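Local coordinates for polysaccharide deacetylase (Streptococcus pyogenes, PDB 6DQ3), which removes N-acetyl groups from the cell wall linkage unit of streptococcal rhamnopolysaccharides as a zinc-dependent deacetylase of carbohydrate esterase family 4, at residues N100-G105 and D157-Q162; E122-Q125 and S129-D132; T150-S155 and L182-R187; V71-F76 and L192-N197; A60-E65 and N205-L210. All coordinates share one frame; numbering follows the deposited sequence.

Interaction 1: N100-G105 and D157-Q162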
# COMPACT_ATOMS: atom_id res chain seq x y z
N ASN A 100 -4.46 1.93 -0.64
CA ASN A 100 -4.70 1.12 0.55
C ASN A 100 -5.00 -0.32 0.15
O ASN A 100 -5.85 -0.58 -0.71
CB ASN A 100 -5.86 1.66 1.38
CG ASN A 100 -5.91 1.04 2.76
OD1 ASN A 100 -6.17 -0.15 2.90
ND2 ASN A 100 -5.63 1.84 3.78
N ASN A 101 -4.30 -1.25 0.79
CA ASN A 101 -4.47 -2.68 0.53
C ASN A 101 -5.50 -3.24 1.49
O ASN A 101 -5.27 -3.27 2.71
CB ASN A 101 -3.11 -3.34 0.64
CG ASN A 101 -2.11 -2.74 -0.33
OD1 ASN A 101 -2.40 -2.61 -1.52
ND2 ASN A 101 -0.95 -2.33 0.17
N VAL A 102 -6.61 -3.72 0.94
CA VAL A 102 -7.85 -3.89 1.69
C VAL A 102 -8.05 -5.34 2.09
O VAL A 102 -7.92 -6.26 1.26
CB VAL A 102 -9.06 -3.40 0.87
CG1 VAL A 102 -10.36 -3.63 1.65
CG2 VAL A 102 -8.91 -1.93 0.48
N ILE A 103 -8.41 -5.54 3.36
CA ILE A 103 -8.84 -6.83 3.88
C ILE A 103 -10.35 -6.90 3.65
O ILE A 103 -11.13 -6.34 4.42
CB ILE A 103 -8.49 -6.98 5.36
CG1 ILE A 103 -7.00 -6.73 5.59
CG2 ILE A 103 -8.90 -8.35 5.88
CD1 ILE A 103 -6.62 -6.61 7.06
N THR A 104 -10.76 -7.59 2.59
CA THR A 104 -12.14 -7.44 2.14
C THR A 104 -13.14 -8.04 3.12
O THR A 104 -14.27 -7.56 3.21
CB THR A 104 -12.33 -8.05 0.75
OG1 THR A 104 -12.01 -9.44 0.77
CG2 THR A 104 -11.44 -7.33 -0.26
N GLY A 105 -12.74 -9.06 3.87
CA GLY A 105 -13.66 -9.68 4.82
C GLY A 105 -14.12 -8.74 5.91
O GLY A 105 -15.29 -8.77 6.31
N ASP A 157 -12.25 -10.31 -6.69
CA ASP A 157 -13.58 -10.25 -7.29
C ASP A 157 -14.49 -9.30 -6.53
O ASP A 157 -15.33 -8.63 -7.14
CB ASP A 157 -14.19 -11.65 -7.35
CG ASP A 157 -13.47 -12.57 -8.31
OD1 ASP A 157 -12.76 -12.06 -9.20
OD2 ASP A 157 -13.61 -13.80 -8.17
N TYR A 158 -14.32 -9.22 -5.21
CA TYR A 158 -15.13 -8.31 -4.40
C TYR A 158 -14.80 -6.86 -4.71
O TYR A 158 -15.70 -6.06 -4.99
CB TYR A 158 -14.89 -8.63 -2.92
CG TYR A 158 -15.65 -7.76 -1.93
CD1 TYR A 158 -16.94 -8.09 -1.52
CD2 TYR A 158 -15.05 -6.64 -1.39
CE1 TYR A 158 -17.62 -7.29 -0.61
CE2 TYR A 158 -15.73 -5.84 -0.47
CZ TYR A 158 -17.01 -6.17 -0.09
OH TYR A 158 -17.67 -5.36 0.82
N LEU A 159 -13.52 -6.50 -4.68
CA LEU A 159 -13.14 -5.13 -5.00
C LEU A 159 -13.51 -4.77 -6.44
O LEU A 159 -14.03 -3.68 -6.70
CB LEU A 159 -11.64 -4.93 -4.77
CG LEU A 159 -11.16 -5.12 -3.34
CD1 LEU A 159 -9.66 -5.32 -3.29
CD2 LEU A 159 -11.57 -3.94 -2.47
N ASP A 160 -13.25 -5.69 -7.38
CA ASP A 160 -13.56 -5.42 -8.78
C ASP A 160 -15.04 -5.13 -8.98
O ASP A 160 -15.41 -4.21 -9.72
CB ASP A 160 -13.16 -6.61 -9.65
CG ASP A 160 -11.66 -6.79 -9.74
OD1 ASP A 160 -10.93 -5.97 -9.14
OD2 ASP A 160 -11.22 -7.74 -10.41
N LYS A 161 -15.91 -5.93 -8.35
CA LYS A 161 -17.34 -5.73 -8.53
C LYS A 161 -17.84 -4.53 -7.73
O LYS A 161 -18.49 -3.65 -8.28
CB LYS A 161 -18.09 -7.00 -8.12
CG LYS A 161 -19.59 -6.94 -8.34
CD LYS A 161 -20.27 -8.24 -7.92
CE LYS A 161 -21.77 -8.18 -8.14
NZ LYS A 161 -22.45 -9.46 -7.78
N GLN A 162 -17.51 -4.48 -6.43
CA GLN A 162 -18.10 -3.46 -5.57
C GLN A 162 -17.56 -2.07 -5.87
O GLN A 162 -18.28 -1.08 -5.70
CB GLN A 162 -17.86 -3.80 -4.10
CG GLN A 162 -18.47 -5.12 -3.66
CD GLN A 162 -19.96 -5.19 -3.92
OE1 GLN A 162 -20.67 -4.18 -3.85
NE2 GLN A 162 -20.45 -6.38 -4.25

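Interaction 2: E122-Q125 and S129-D132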
# COMPACT_ATOMS: atom_id res chain seq x y z
N GLU A 122 -15.85 7.23 -2.28
CA GLU A 122 -15.55 8.65 -2.14
C GLU A 122 -14.08 8.93 -2.43
O GLU A 122 -13.74 9.84 -3.19
CB GLU A 122 -15.92 9.14 -0.73
CG GLU A 122 -15.52 10.58 -0.45
CD GLU A 122 -15.67 11.00 1.01
OE1 GLU A 122 -16.35 10.28 1.78
OE2 GLU A 122 -15.11 12.05 1.39
N MET A 123 -13.19 8.13 -1.83
CA MET A 123 -11.76 8.41 -1.90
C MET A 123 -11.20 8.17 -3.30
O MET A 123 -10.23 8.82 -3.69
CB MET A 123 -11.02 7.57 -0.86
CG MET A 123 -11.22 8.04 0.57
SD MET A 123 -10.19 7.18 1.78
CE MET A 123 -11.06 5.63 1.95
N LYS A 124 -11.79 7.23 -4.05
CA LYS A 124 -11.30 6.97 -5.41
C LYS A 124 -11.45 8.19 -6.30
O LYS A 124 -10.71 8.34 -7.28
CB LYS A 124 -12.05 5.79 -6.02
CG LYS A 124 -11.64 4.43 -5.49
CD LYS A 124 -12.41 3.30 -6.18
CE LYS A 124 -12.09 3.22 -7.67
NZ LYS A 124 -12.71 2.03 -8.32
N GLN A 125 -12.41 9.07 -6.01
CA GLN A 125 -12.62 10.25 -6.83
C GLN A 125 -11.62 11.36 -6.52
O GLN A 125 -11.60 12.36 -7.24
CB GLN A 125 -14.05 10.76 -6.66
CG GLN A 125 -15.09 9.79 -7.18
CD GLN A 125 -16.50 10.26 -6.92
OE1 GLN A 125 -16.75 11.04 -6.00
NE2 GLN A 125 -17.44 9.79 -7.74
N SER A 129 -6.42 4.76 -4.35
CA SER A 129 -6.60 3.46 -4.99
C SER A 129 -6.70 2.38 -3.92
O SER A 129 -6.07 2.47 -2.86
CB SER A 129 -5.43 3.16 -5.94
OG SER A 129 -5.62 1.93 -6.62
N PHE A 130 -7.50 1.36 -4.19
CA PHE A 130 -7.77 0.31 -3.22
C PHE A 130 -7.49 -1.05 -3.85
O PHE A 130 -8.20 -1.48 -4.77
CB PHE A 130 -9.18 0.45 -2.69
CG PHE A 130 -9.40 1.77 -2.02
CD1 PHE A 130 -9.00 1.94 -0.71
CD2 PHE A 130 -9.90 2.85 -2.72
CE1 PHE A 130 -9.15 3.16 -0.09
CE2 PHE A 130 -10.05 4.07 -2.10
CZ PHE A 130 -9.67 4.23 -0.78
N GLN A 131 -6.45 -1.70 -3.35
CA GLN A 131 -5.94 -2.94 -3.90
C GLN A 131 -6.15 -4.06 -2.88
O GLN A 131 -6.86 -3.90 -1.88
CB GLN A 131 -4.48 -2.74 -4.31
CG GLN A 131 -4.26 -1.61 -5.33
CD GLN A 131 -4.95 -1.87 -6.67
OE1 GLN A 131 -4.82 -2.94 -7.24
NE2 GLN A 131 -5.68 -0.88 -7.16
N ASP A 132 -5.53 -5.21 -3.15
CA ASP A 132 -5.90 -6.44 -2.46
C ASP A 132 -5.01 -6.73 -1.26
O ASP A 132 -3.80 -6.54 -1.30
CB ASP A 132 -5.83 -7.61 -3.44
CG ASP A 132 -6.42 -8.87 -2.87
OD1 ASP A 132 -5.71 -9.58 -2.12
OD2 ASP A 132 -7.60 -9.14 -3.16

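Interaction 3: T150-S155 and L182-R187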
# COMPACT_ATOMS: atom_id res chain seq x y z
N THR A 150 -8.37 -19.01 -3.22
CA THR A 150 -9.62 -18.40 -2.74
C THR A 150 -9.35 -17.06 -2.07
O THR A 150 -10.03 -16.06 -2.36
CB THR A 150 -10.32 -19.36 -1.77
OG1 THR A 150 -10.61 -20.59 -2.44
CG2 THR A 150 -11.61 -18.75 -1.24
N GLU A 151 -8.36 -17.00 -1.18
CA GLU A 151 -8.10 -15.78 -0.43
C GLU A 151 -7.69 -14.63 -1.35
O GLU A 151 -8.05 -13.47 -1.10
CB GLU A 151 -7.01 -16.03 0.61
CG GLU A 151 -7.48 -16.79 1.83
CD GLU A 151 -8.34 -15.95 2.75
OE1 GLU A 151 -8.34 -14.70 2.62
OE2 GLU A 151 -9.03 -16.53 3.61
N MET A 152 -6.95 -14.93 -2.41
CA MET A 152 -6.48 -13.89 -3.32
C MET A 152 -7.48 -13.60 -4.43
O MET A 152 -7.49 -12.49 -4.97
CB MET A 152 -5.14 -14.30 -3.94
CG MET A 152 -3.96 -14.21 -2.97
SD MET A 152 -2.37 -14.47 -3.78
CE MET A 152 -2.21 -16.26 -3.67
N LYS A 153 -8.32 -14.58 -4.78
CA LYS A 153 -9.27 -14.42 -5.88
C LYS A 153 -10.58 -13.80 -5.42
O LYS A 153 -11.09 -12.88 -6.06
CB LYS A 153 -9.56 -15.78 -6.53
CG LYS A 153 -10.65 -15.74 -7.59
CD LYS A 153 -10.92 -17.13 -8.16
CE LYS A 153 -11.67 -17.08 -9.48
NZ LYS A 153 -12.93 -16.30 -9.39
N ASP A 154 -11.16 -14.33 -4.34
CA ASP A 154 -12.47 -13.86 -3.91
C ASP A 154 -12.42 -12.40 -3.48
O ASP A 154 -13.41 -11.67 -3.63
CB ASP A 154 -12.99 -14.72 -2.75
CG ASP A 154 -13.46 -16.09 -3.20
OD1 ASP A 154 -13.45 -16.38 -4.42
OD2 ASP A 154 -13.85 -16.89 -2.32
N SER A 155 -11.29 -11.97 -2.91
CA SER A 155 -11.15 -10.58 -2.50
C SER A 155 -11.00 -9.66 -3.71
O SER A 155 -11.57 -8.57 -3.73
CB SER A 155 -9.94 -10.45 -1.57
OG SER A 155 -8.80 -11.06 -2.13
N LEU A 182 3.24 -16.76 -5.38
CA LEU A 182 3.55 -15.92 -6.52
C LEU A 182 3.04 -16.53 -7.82
O LEU A 182 2.59 -15.80 -8.72
CB LEU A 182 5.05 -15.68 -6.59
CG LEU A 182 5.66 -15.10 -5.32
CD1 LEU A 182 7.18 -15.07 -5.45
CD2 LEU A 182 5.10 -13.73 -5.00
N GLN A 183 3.11 -17.85 -7.95
CA GLN A 183 2.56 -18.50 -9.13
C GLN A 183 1.05 -18.26 -9.21
O GLN A 183 0.52 -17.95 -10.28
CB GLN A 183 2.88 -20.00 -9.11
CG GLN A 183 4.38 -20.32 -9.17
CD GLN A 183 4.72 -21.72 -8.68
OE1 GLN A 183 3.84 -22.49 -8.30
NE2 GLN A 183 6.00 -22.05 -8.68
N ILE A 184 0.35 -18.37 -8.08
CA ILE A 184 -1.09 -18.19 -8.07
C ILE A 184 -1.44 -16.73 -8.38
O ILE A 184 -2.33 -16.45 -9.20
CB ILE A 184 -1.68 -18.64 -6.72
CG1 ILE A 184 -1.58 -20.16 -6.58
CG2 ILE A 184 -3.13 -18.18 -6.60
CD1 ILE A 184 -1.93 -20.68 -5.19
N ALA A 185 -0.77 -15.79 -7.72
CA ALA A 185 -1.04 -14.38 -7.97
C ALA A 185 -0.93 -14.06 -9.45
O ALA A 185 -1.76 -13.32 -10.00
CB ALA A 185 -0.09 -13.51 -7.15
N ALA A 186 0.07 -14.63 -10.12
CA ALA A 186 0.23 -14.39 -11.55
C ALA A 186 -0.95 -14.95 -12.34
O ALA A 186 -1.47 -14.29 -13.25
CB ALA A 186 1.54 -15.01 -12.04
N ARG A 187 -1.39 -16.17 -12.00
CA ARG A 187 -2.49 -16.79 -12.73
C ARG A 187 -3.80 -16.07 -12.50
O ARG A 187 -4.70 -16.14 -13.35
CB ARG A 187 -2.63 -18.26 -12.31
CG ARG A 187 -1.59 -19.19 -12.90
CD ARG A 187 -2.01 -20.65 -12.80
NE ARG A 187 -2.19 -21.08 -11.41
CZ ARG A 187 -1.24 -21.65 -10.68
NH1 ARG A 187 -0.03 -21.87 -11.19
NH2 ARG A 187 -1.49 -22.01 -9.43

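Interaction 4: V71-F76 and L192-N197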
# COMPACT_ATOMS: atom_id res chain seq x y z
N VAL A 71 9.65 10.07 -7.99
CA VAL A 71 8.37 9.38 -7.91
C VAL A 71 8.32 8.57 -6.63
O VAL A 71 9.35 8.17 -6.07
CB VAL A 71 8.11 8.45 -9.13
CG1 VAL A 71 8.26 9.21 -10.43
CG2 VAL A 71 9.05 7.25 -9.07
N VAL A 72 7.10 8.30 -6.17
CA VAL A 72 6.90 7.51 -4.97
C VAL A 72 5.53 6.85 -5.05
O VAL A 72 4.59 7.41 -5.61
CB VAL A 72 7.01 8.37 -3.69
CG1 VAL A 72 5.98 9.49 -3.70
CG2 VAL A 72 6.85 7.49 -2.46
N TRP A 73 5.44 5.64 -4.50
CA TRP A 73 4.18 4.92 -4.36
C TRP A 73 3.87 4.83 -2.87
O TRP A 73 4.54 4.10 -2.14
CB TRP A 73 4.26 3.54 -5.00
CG TRP A 73 2.95 2.81 -5.03
CD1 TRP A 73 1.70 3.34 -4.82
CD2 TRP A 73 2.76 1.41 -5.27
NE1 TRP A 73 0.75 2.35 -4.93
CE2 TRP A 73 1.37 1.16 -5.20
CE3 TRP A 73 3.62 0.35 -5.54
CZ2 TRP A 73 0.83 -0.11 -5.39
CZ3 TRP A 73 3.08 -0.91 -5.73
CH2 TRP A 73 1.71 -1.13 -5.66
N LEU A 74 2.87 5.59 -2.43
CA LEU A 74 2.45 5.58 -1.04
C LEU A 74 1.45 4.45 -0.84
O LEU A 74 0.38 4.45 -1.47
CB LEU A 74 1.80 6.91 -0.64
CG LEU A 74 2.55 8.22 -0.87
CD1 LEU A 74 1.69 9.38 -0.37
CD2 LEU A 74 3.89 8.19 -0.19
N THR A 75 1.78 3.49 0.03
CA THR A 75 0.91 2.35 0.29
C THR A 75 0.58 2.24 1.78
O THR A 75 1.43 2.50 2.64
CB THR A 75 1.53 1.02 -0.19
OG1 THR A 75 2.64 0.65 0.64
CG2 THR A 75 1.99 1.14 -1.64
N PHE A 76 -0.65 1.84 2.06
CA PHE A 76 -1.17 1.64 3.41
C PHE A 76 -1.82 0.26 3.46
O PHE A 76 -2.69 -0.04 2.63
CB PHE A 76 -2.22 2.70 3.78
CG PHE A 76 -1.67 4.08 3.97
CD1 PHE A 76 -1.19 4.81 2.89
CD2 PHE A 76 -1.66 4.67 5.22
CE1 PHE A 76 -0.70 6.09 3.07
CE2 PHE A 76 -1.17 5.95 5.40
CZ PHE A 76 -0.69 6.65 4.32
N LEU A 192 1.14 -6.57 -9.87
CA LEU A 192 2.09 -6.10 -8.88
C LEU A 192 1.84 -6.80 -7.55
O LEU A 192 0.69 -7.10 -7.20
CB LEU A 192 1.99 -4.59 -8.65
CG LEU A 192 2.31 -3.67 -9.83
CD1 LEU A 192 1.96 -2.23 -9.47
CD2 LEU A 192 3.76 -3.79 -10.24
N GLY A 193 2.92 -7.04 -6.81
CA GLY A 193 2.83 -7.58 -5.47
C GLY A 193 3.88 -6.93 -4.59
O GLY A 193 5.01 -6.72 -5.03
N VAL A 194 3.52 -6.58 -3.36
CA VAL A 194 4.43 -5.90 -2.45
C VAL A 194 4.63 -6.75 -1.20
O VAL A 194 3.69 -7.38 -0.70
CB VAL A 194 3.93 -4.49 -2.07
CG1 VAL A 194 3.96 -3.59 -3.31
CG2 VAL A 194 2.56 -4.52 -1.45
N THR A 195 5.86 -6.74 -0.71
CA THR A 195 6.30 -7.52 0.43
C THR A 195 6.60 -6.57 1.59
O THR A 195 6.31 -5.37 1.53
CB THR A 195 7.54 -8.32 0.05
OG1 THR A 195 8.65 -7.42 -0.04
CG2 THR A 195 7.35 -9.02 -1.29
N THR A 196 7.21 -7.11 2.65
CA THR A 196 7.78 -6.28 3.70
C THR A 196 9.31 -6.31 3.70
O THR A 196 9.94 -5.90 4.68
CB THR A 196 7.24 -6.68 5.08
OG1 THR A 196 7.56 -8.05 5.37
CG2 THR A 196 5.73 -6.48 5.15
N ASN A 197 9.93 -6.81 2.62
CA ASN A 197 11.38 -6.76 2.47
C ASN A 197 11.83 -5.31 2.33
O ASN A 197 11.37 -4.61 1.42
CB ASN A 197 11.83 -7.57 1.26
CG ASN A 197 11.42 -9.04 1.33
OD1 ASN A 197 11.27 -9.61 2.41
ND2 ASN A 197 11.25 -9.66 0.17

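Interaction 5: A60-E65 and N205-L210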
# COMPACT_ATOMS: atom_id res chain seq x y z
N ALA A 60 5.66 1.90 -15.27
CA ALA A 60 7.03 2.37 -15.12
C ALA A 60 8.01 1.21 -15.06
O ALA A 60 9.05 1.22 -15.73
CB ALA A 60 7.16 3.24 -13.87
N LEU A 61 7.70 0.19 -14.25
CA LEU A 61 8.61 -0.94 -14.11
C LEU A 61 8.62 -1.81 -15.36
O LEU A 61 9.67 -2.37 -15.70
CB LEU A 61 8.21 -1.76 -12.88
CG LEU A 61 8.44 -1.06 -11.54
CD1 LEU A 61 7.83 -1.85 -10.39
CD2 LEU A 61 9.93 -0.83 -11.29
N SER A 62 7.49 -1.91 -16.06
CA SER A 62 7.40 -2.75 -17.24
C SER A 62 8.09 -2.12 -18.45
O SER A 62 8.68 -2.83 -19.27
CB SER A 62 5.94 -3.03 -17.59
OG SER A 62 5.30 -3.83 -16.62
N ASN A 63 8.00 -0.80 -18.59
CA ASN A 63 8.61 -0.10 -19.71
C ASN A 63 9.94 0.53 -19.34
O ASN A 63 10.64 1.05 -20.22
CB ASN A 63 7.66 0.99 -20.24
CG ASN A 63 6.32 0.42 -20.68
OD1 ASN A 63 6.24 -0.67 -21.24
ND2 ASN A 63 5.25 1.17 -20.42
N ASN A 64 10.30 0.51 -18.06
CA ASN A 64 11.56 1.07 -17.55
C ASN A 64 11.68 2.56 -17.84
O ASN A 64 12.66 3.03 -18.41
CB ASN A 64 12.76 0.31 -18.11
CG ASN A 64 13.99 0.47 -17.25
OD1 ASN A 64 13.95 0.20 -16.05
ND2 ASN A 64 15.09 0.93 -17.84
N GLU A 65 10.67 3.32 -17.42
CA GLU A 65 10.68 4.76 -17.57
C GLU A 65 9.80 5.38 -16.49
O GLU A 65 8.72 4.87 -16.19
CB GLU A 65 10.20 5.19 -18.97
CG GLU A 65 8.86 4.62 -19.40
CD GLU A 65 8.58 4.83 -20.88
OE1 GLU A 65 9.46 5.37 -21.59
OE2 GLU A 65 7.48 4.46 -21.34
N ASN A 205 13.40 -7.04 -8.15
CA ASN A 205 12.81 -7.68 -6.98
C ASN A 205 11.85 -8.80 -7.37
O ASN A 205 11.57 -9.69 -6.55
CB ASN A 205 11.99 -6.71 -6.12
CG ASN A 205 12.74 -5.49 -5.66
OD1 ASN A 205 12.12 -4.52 -5.23
ND2 ASN A 205 14.05 -5.53 -5.73
N GLY A 206 11.31 -8.74 -8.58
CA GLY A 206 10.14 -9.50 -8.96
C GLY A 206 8.91 -8.62 -8.86
O GLY A 206 8.62 -8.07 -7.79
N LEU A 207 8.19 -8.44 -9.98
CA LEU A 207 7.05 -7.54 -9.96
C LEU A 207 6.01 -7.96 -8.93
O LEU A 207 5.30 -7.10 -8.39
CB LEU A 207 6.42 -7.47 -11.35
CG LEU A 207 7.27 -6.82 -12.44
CD1 LEU A 207 6.50 -6.78 -13.75
CD2 LEU A 207 7.73 -5.43 -12.04
N LEU A 208 5.90 -9.25 -8.65
CA LEU A 208 4.96 -9.74 -7.65
C LEU A 208 5.59 -9.88 -6.27
O LEU A 208 4.97 -10.46 -5.37
CB LEU A 208 4.36 -11.07 -8.08
CG LEU A 208 3.46 -11.00 -9.31
CD1 LEU A 208 3.02 -12.40 -9.74
CD2 LEU A 208 2.25 -10.11 -9.09
N SER A 209 6.79 -9.35 -6.08
CA SER A 209 7.49 -9.43 -4.80
C SER A 209 8.38 -8.20 -4.61
O SER A 209 9.58 -8.30 -4.34
CB SER A 209 8.28 -10.73 -4.73
OG SER A 209 9.13 -10.87 -5.85
N LEU A 210 7.78 -7.02 -4.69
CA LEU A 210 8.53 -5.77 -4.65
C LEU A 210 8.88 -5.36 -3.22
O LEU A 210 8.09 -5.54 -2.29
CB LEU A 210 7.73 -4.66 -5.31
CG LEU A 210 7.42 -4.83 -6.80
CD1 LEU A 210 6.31 -3.88 -7.24
CD2 LEU A 210 8.68 -4.60 -7.61

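Interaction 1: N100-G105 and D157-Q162
The Tyr158 ring is the flat group of this contact, and Thr104 is its partner across the contact. Thr104 approaches the ring obliquely, with CB 3.7 Å from CD2 of Tyr158. On one face lies Gln162 CG, one helical turn further on, 3.8 Å above the Tyr158 ring plane and over its centre. The Tyr158 side chain also touches Thr107 and Glu108 from helix 104-108 and Leu117 from helix 117-124. The side chains of Thr104 and Tyr158 run past each other in opposite directions.

The methyl of Thr104 meets both partners. It is anti to the carbonyl carbon, while OG1 takes the place between the backbone N and that carbon (chi1 60°). Thr104 CG2 reaches the fork of Leu159, 3.8 Å from CG and 4.0 Å from CD1. It is also 4.0 Å from Leu159 CD2, so one methyl touches the branch point and both of its arms. Val102 adds a looser touch, with CB 4.2 Å from Leu159 CD2. No hydrogen bond crosses; the contact is apolar.

Ile103, at the N-cap position of helix 104-108, touches His137, a zinc ligand. The side chain of Val102 is about 10 Å from a bound zinc ion. The backbone of strand 98-102 is bonded to strand 71-77 through Asn101 and Phe76, and to strand 128-132 through Val102 and Gln131. The contact lays helix 145-162 against the end of strand 98-102 and the start of helix 104-108, with helix 117-124 alongside.

Interaction 2: E122-Q125 and S129-D132
Phe130 meets both Met123 and Lys124 along the rim of its ring. Met123 CB lies in the ring plane at the edge, 3.6 Å from CZ of Phe130. Lys124 CG lies at the same rim, 3.6 Å from Phe130 CD2. The methionine chain then bends at its last torsion (chi3 -77°). This brings Met123 CE to 3.4 Å from Phe130 CZ, on an oblique line. The sulfur makes a Met-aromatic contact: Met123 SD is 5.3 Å from the Phe130 ring centroid and 85° off the ring normal, so it sits at the edge.

Further out, Leu115 touches both Met123 and Phe130, and Leu163 and Asn100 touch the phenylalanine. Phe83, Tyr84 and Tyr88 of helix 81-93 pack on Met123. Lys124 NZ is hydrogen-bonded to Leu163 O and Gln165 OE1. On the strand, Gln131 NE2 gives a hydrogen bond to Ser129 OG, 2.9 Å long and 150° at the hydrogen. Gln131 OE1 accepts from the backbone N atoms of Ile168 and Ala169, so both ends of this amide are fixed.

The Phe130 ring meets the carbon stem of Lys124, while the ammonium group is bonded to oxygens further off. The contact is thus apolar although a lysine takes part. The sulfur at the rim faces ring hydrogens, which are probably slightly positive, so a mild electrostatic attraction may add to the dispersion forces.

Interaction 3: T150-S155 and L182-R187
Met152 reaches across from helix 145-162 to Ile184 and Ala185 of helix 179-187. Its CB points toward that helix. CG follows anti to the carbonyl carbon, and the chain stays extended through chi2 (-172°), which carries the sulfur toward helix 179-187. Met152 SD passes Ala185 CB at 4.2 Å, a loose touch. A bend at chi3 (-88°) then turns the methyl toward the other neighbour. Met152 CE comes to 3.6 Å from Ile184 CG2 and 3.9 Å from Ile184 CB.

The two longer side chains cross at about a right angle. Ile184 offers its CG2 branch here, and its side chain also touches Gln148 and Thr149, which lie earlier in helix 145-162. No hydrogen bond links the two segments. The CA atoms of Met152 and Ala185 are 7.2 Å apart, the nearest CA pair of the two segments.

Polar bonds fix the helix around the methionine. Met152 O is hydrogen-bonded to Tyr190 OH, and Glu151 OE1 accepts from Asn136 N. Lys153 NZ forms a salt bridge with Asp157 OD2.

The three touching residues are buried. Helix 179-187 is the connection of a beta-alpha-beta crossover between the parallel strands 169-171 and 192-198. Its packing on the helix that precedes strand 169-171 is consistent with the outer helical layer of the irregular beta/alpha barrel of family 4 carbohydrate esterases.

Interaction 4: V71-F76 and L192-N197
Trp73 and Val194 make the tight part of this contact. Val194 CG1 comes to 3.7 Å from Trp73 CZ3, while Leu192 CD1 stands a little further off, 4.0 Å from Trp73 CH2. Both methyls approach the benzene end of the indole obliquely. That end is carried across because CG of Trp73 is trans to its own backbone N (chi1 -173°). Thr75, two residues on in the same strand, covers one face of the indole. Its CG2 lies 3.5 Å above the Trp73 ring plane, over the centre. Thr75 CG2 comes no nearer than 5.4 Å to Val194 CG1. The ring nitrogen is used as well: Trp73 NE1 is hydrogen-bonded to Thr99 OG1.

The contact loosens toward the C-terminal end of 192-197. Beyond Val194 the chain turns a corner at Thr196 and becomes partly exposed. An ST turn shapes the corner, with Asn197 N giving a 3.0 Å hydrogen bond to Thr195 OG1 at 155°. By contrast, Trp73, Leu192 and Val194 are all buried. Val57 of helix 54-63 touches both Trp73 and Leu192.

The centre of the contact is about 5 Å from the centre of the chain. Strands 71-77 and 192-198 do not pair with each other. Strands 8-14 and 210-214 lie between them in the sheet, and the side chains meet across its curl. This is what the interior of a beta/alpha barrel looks like, here the irregular barrel of a family 4 carbohydrate esterase.

Interaction 5: A60-E65 and N205-L210
A helix-to-loop contact at the periphery of the beta/alpha barrel joins Leu61 to Leu207 and Leu210. Leu61 is near the end of helix 54-63. The two partners lie in and just after a type I beta turn, Gly206 to Ser209, which leads into strand 210-214.

Leu61 meets Leu207 alongside, the two side chains running past each other in opposite directions. Leu207 CD2 touches both the base and the end of its partner, 3.8 Å from Leu61 CB and 3.9 Å from Leu61 CD1. Leu61 CD1 also meets Leu210 tip to tip, 4.0 Å from Leu210 CD2. Leu61 CG lies anti to its carbonyl carbon (chi1 -68°), which turns CD1 to face both partners. Ile9 of strand 8-14 also packs on Leu61, and Ile11 packs on Leu210.

Toward the surface, Ser62 OG comes within 4.3 Å of Leu207 CD1, a marginal touch. That hydroxyl is hydrogen-bonded to Tyr58 O of its own helix. No polar bond joins the two segments.

The backbones of Leu207 and Leu210 are bonded to Gly193 of strand 192-198. The loop also has bonds of its own. Ser209 N closes the turn with a 2.8 Å hydrogen bond to Gly206 O. Ser209 OG gives another of 2.8 Å to Asn205 O, and this donor stands 32° out of the carbonyl plane.

How the interactions relate
Interactions 1, 2 and 4 reach the same mixed sheet, in which strand 98-102 lies between 71-77 and 128-132; interaction 5 reaches it through Leu210. Interaction 4 is deepest; the others lie further out, where helices or loops pack. Interactions 1 and 3 share helix 145-162, with centres about 13 Å apart. Interactions 4 and 5 are about 11 Å apart and are joined where Gly193 bonds to Leu207 and Leu210. Leu208 links 205-210 to helix 179-187 of interaction 3. Along the chain, interaction 5 spans all the others and interaction 4 spans the first three. Contacts between distant chain regions thus probably hold together the irregular barrel that carries the zinc site of Asp78, His133 and His137.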